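PDB 2POR: porin from Rhodobacter capsulatus, which forms outer-membrane channels, as a homotrimer of barrels, through which small hydrophilic solutes, up to about 0.6 kDa, diffuse passively. Local coordinates for residues A[195-200]-A[234-239]. Numbering follows the deposited sequence.
Sequences TNVKAY and LSVDST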
ATOM      1  N   THR A 195      -4.938 -24.466  31.119  1.00 51.68           N
ATOM      2  CA  THR A 195      -5.676 -25.166  30.069  1.00 43.81           C
ATOM      3  C   THR A 195      -6.928 -24.479  29.541  1.00 45.19           C
ATOM      4  O   THR A 195      -7.810 -24.079  30.299  1.00 37.22           O
ATOM      5  CB  THR A 195      -6.036 -26.551  30.610  1.00 33.57           C
ATOM      6  OG1 THR A 195      -4.779 -27.104  31.014  1.00 41.80           O
ATOM      7  CG2 THR A 195      -6.732 -27.469  29.615  1.00 33.82           C
ATOM      8  N   ASN A 196      -7.046 -24.361  28.227  1.00 33.40           N
ATOM      9  CA  ASN A 196      -8.210 -23.751  27.615  1.00 34.17           C
ATOM     10  C   ASN A 196      -8.915 -24.844  26.833  1.00 26.07           C
ATOM     11  O   ASN A 196      -8.221 -25.663  26.204  1.00 31.07           O
ATOM     12  CB  ASN A 196      -7.761 -22.674  26.678  1.00 34.94           C
ATOM     13  CG  ASN A 196      -7.073 -21.531  27.403  1.00 37.97           C
ATOM     14  OD1 ASN A 196      -7.711 -20.749  28.111  1.00 38.93           O
ATOM     15  ND2 ASN A 196      -5.763 -21.380  27.264  1.00 35.68           N
ATOM     16  N   VAL A 197     -10.232 -24.939  26.871  1.00 27.67           N
ATOM     17  CA  VAL A 197     -10.935 -25.949  26.117  1.00 27.06           C
ATOM     18  C   VAL A 197     -11.995 -25.169  25.371  1.00 32.58           C
ATOM     19  O   VAL A 197     -12.590 -24.260  25.943  1.00 35.46           O
ATOM     20  CB  VAL A 197     -11.578 -26.985  27.048  1.00 26.96           C
ATOM     21  CG1 VAL A 197     -12.362 -28.006  26.243  1.00 31.44           C
ATOM     22  CG2 VAL A 197     -10.500 -27.777  27.754  1.00 30.72           C
ATOM     23  N   LYS A 198     -12.214 -25.432  24.086  1.00 28.97           N
ATOM     24  CA  LYS A 198     -13.238 -24.745  23.314  1.00 23.59           C
ATOM     25  C   LYS A 198     -13.876 -25.878  22.502  1.00 20.72           C
ATOM     26  O   LYS A 198     -13.179 -26.807  22.047  1.00 25.42           O
ATOM     27  CB  LYS A 198     -12.595 -23.698  22.396  1.00 22.91           C
ATOM     28  CG  LYS A 198     -13.697 -22.905  21.711  1.00 31.46           C
ATOM     29  CD  LYS A 198     -13.211 -21.789  20.803  1.00 27.19           C
ATOM     30  CE  LYS A 198     -12.553 -20.710  21.642  1.00 27.71           C
ATOM     31  NZ  LYS A 198     -12.176 -19.536  20.863  1.00 22.82           N
ATOM     32  N   ALA A 199     -15.195 -25.826  22.375  1.00 23.92           N
ATOM     33  CA  ALA A 199     -15.950 -26.834  21.638  1.00 29.51           C
ATOM     34  C   ALA A 199     -17.155 -26.190  20.993  1.00 31.31           C
ATOM     35  O   ALA A 199     -17.660 -25.184  21.517  1.00 27.54           O
ATOM     36  CB  ALA A 199     -16.469 -27.917  22.554  1.00 29.98           C
ATOM     37  N   TYR A 200     -17.647 -26.687  19.849  1.00 24.08           N
ATOM     38  CA  TYR A 200     -18.845 -26.102  19.258  1.00 25.77           C
ATOM     39  C   TYR A 200     -19.580 -27.228  18.509  1.00 19.77           C
ATOM     40  O   TYR A 200     -18.979 -28.259  18.200  1.00 25.09           O
ATOM     41  CB  TYR A 200     -18.497 -24.969  18.261  1.00 21.68           C
ATOM     42  CG  TYR A 200     -17.839 -25.485  16.969  1.00 27.89           C
ATOM     43  CD1 TYR A 200     -16.485 -25.803  16.917  1.00 23.60           C
ATOM     44  CD2 TYR A 200     -18.643 -25.697  15.835  1.00 26.80           C
ATOM     45  CE1 TYR A 200     -15.935 -26.338  15.749  1.00 21.78           C
ATOM     46  CE2 TYR A 200     -18.103 -26.233  14.670  1.00 21.58           C
ATOM     47  CZ  TYR A 200     -16.756 -26.552  14.631  1.00 29.96           C
ATOM     48  OH  TYR A 200     -16.252 -27.102  13.459  1.00 24.28           O
ATOM     49  N   LEU A 234     -13.349 -29.466  18.631  1.00 25.95           N
ATOM     50  CA  LEU A 234     -12.869 -29.275  19.968  1.00 24.03           C
ATOM     51  C   LEU A 234     -11.410 -28.897  19.915  1.00 28.04           C
ATOM     52  O   LEU A 234     -10.707 -29.421  19.027  1.00 28.24           O
ATOM     53  CB  LEU A 234     -13.021 -30.575  20.674  1.00 31.10           C
ATOM     54  CG  LEU A 234     -12.248 -30.759  21.941  1.00 41.38           C
ATOM     55  CD1 LEU A 234     -12.975 -30.039  23.073  1.00 34.15           C
ATOM     56  CD2 LEU A 234     -12.062 -32.224  22.173  1.00 42.03           C
ATOM     57  N   SER A 235     -10.933 -28.010  20.811  1.00 26.13           N
ATOM     58  CA  SER A 235      -9.499 -27.852  20.927  1.00 25.83           C
ATOM     59  C   SER A 235      -9.123 -27.740  22.393  1.00 25.93           C
ATOM     60  O   SER A 235      -9.956 -27.314  23.219  1.00 28.39           O
ATOM     61  CB  SER A 235      -8.942 -26.600  20.218  1.00 32.71           C
ATOM     62  OG  SER A 235      -9.337 -25.329  20.674  1.00 30.62           O
ATOM     63  N   VAL A 236      -7.871 -28.127  22.650  1.00 24.17           N
ATOM     64  CA  VAL A 236      -7.316 -28.093  23.984  1.00 35.92           C
ATOM     65  C   VAL A 236      -5.916 -27.521  23.852  1.00 30.98           C
ATOM     66  O   VAL A 236      -5.154 -27.983  22.988  1.00 29.40           O
ATOM     67  CB  VAL A 236      -7.206 -29.527  24.613  1.00 37.21           C
ATOM     68  CG1 VAL A 236      -6.689 -29.411  26.049  1.00 36.84           C
ATOM     69  CG2 VAL A 236      -8.552 -30.199  24.718  1.00 26.11           C
ATOM     70  N   ASP A 237      -5.536 -26.529  24.666  1.00 32.91           N
ATOM     71  CA  ASP A 237      -4.139 -26.117  24.718  1.00 25.51           C
ATOM     72  C   ASP A 237      -3.779 -25.883  26.179  1.00 35.12           C
ATOM     73  O   ASP A 237      -4.662 -25.503  26.969  1.00 26.89           O
ATOM     74  CB  ASP A 237      -3.884 -24.836  23.952  1.00 18.52           C
ATOM     75  CG  ASP A 237      -4.660 -23.613  24.359  1.00 30.05           C
ATOM     76  OD1 ASP A 237      -5.786 -23.427  23.913  1.00 32.68           O
ATOM     77  OD2 ASP A 237      -4.108 -22.820  25.108  1.00 32.21           O
ATOM     78  N   SER A 238      -2.532 -26.097  26.544  1.00 26.63           N
ATOM     79  CA  SER A 238      -2.118 -25.897  27.911  1.00 37.70           C
ATOM     80  C   SER A 238      -0.725 -25.344  27.927  1.00 32.20           C
ATOM     81  O   SER A 238       0.126 -25.711  27.102  1.00 31.51           O
ATOM     82  CB  SER A 238      -2.124 -27.206  28.672  1.00 41.15           C
ATOM     83  OG  SER A 238      -2.098 -26.924  30.073  1.00 71.90           O
ATOM     84  N   THR A 239      -0.510 -24.470  28.900  1.00 36.96           N
ATOM     85  CA  THR A 239       0.792 -23.850  29.069  1.00 32.71           C
ATOM     86  C   THR A 239       1.524 -24.296  30.329  1.00 36.75           C
ATOM     87  O   THR A 239       0.978 -24.227  31.429  1.00 49.53           O
ATOM     88  CB  THR A 239       0.597 -22.346  29.088  1.00 32.24           C
ATOM     89  OG1 THR A 239      -0.084 -21.972  27.897  1.00 37.41           O
ATOM     90  CG2 THR A 239       1.918 -21.614  29.126  1.00 43.12           C
TER
HETATM   91  O   HOH W   1      -8.172 -24.633  23.071  1.00 27.51           O
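The side-chain amide of N196 and the carboxylate of D237 meet across two neighbouring strands, their planes 31° apart. N196 ND2 donates to D237 OD2 over 3.1 Å; that oxygen lies close to the N196 amide plane, but ND2 comes to its syn side from 33° out of the carboxylate plane. D237 CG sits between its backbone N and carbonyl carbon (chi1 58°), which swings the carboxylate over toward N196, and OD1 packs 3.5 Å from N196 CB. The same OD1 takes a hydrogen bond from a water that also donates to N196 O and accepts from S235 OG at 2.8 Å. With an alanine at D237, N196 ND2 would probably lose this acceptor and the water one of its two, leaving the amide freer to turn. The backbones pair antiparallel: N196 with D237 and K198 with S235 are hydrogen-bonded pairs, N196 N to D237 O spanning 2.9 Å. The other face carries T195, V197, A199, L234, V236 and S238. There L234 CD1 leans across to V197 CG1 (3.8 Å) and A199 CB (4.1 Å), while at the far end T195 OG1 and S238 OG share a 2.8 Å hydrogen bond. A detergent molecule touches A199, consistent with this being the barrel's outer, lipid-facing side. On the face of N196 and D237, K198 NZ hydrogen-bonds to F83 O and D85 O, and S235 OG takes one from Y87 N, tying the wall to helix 78-83 and the loop after it. Within the 16-stranded barrel, strands 195-207 and 226-240 are flanked by strands 181-192 and 243-254.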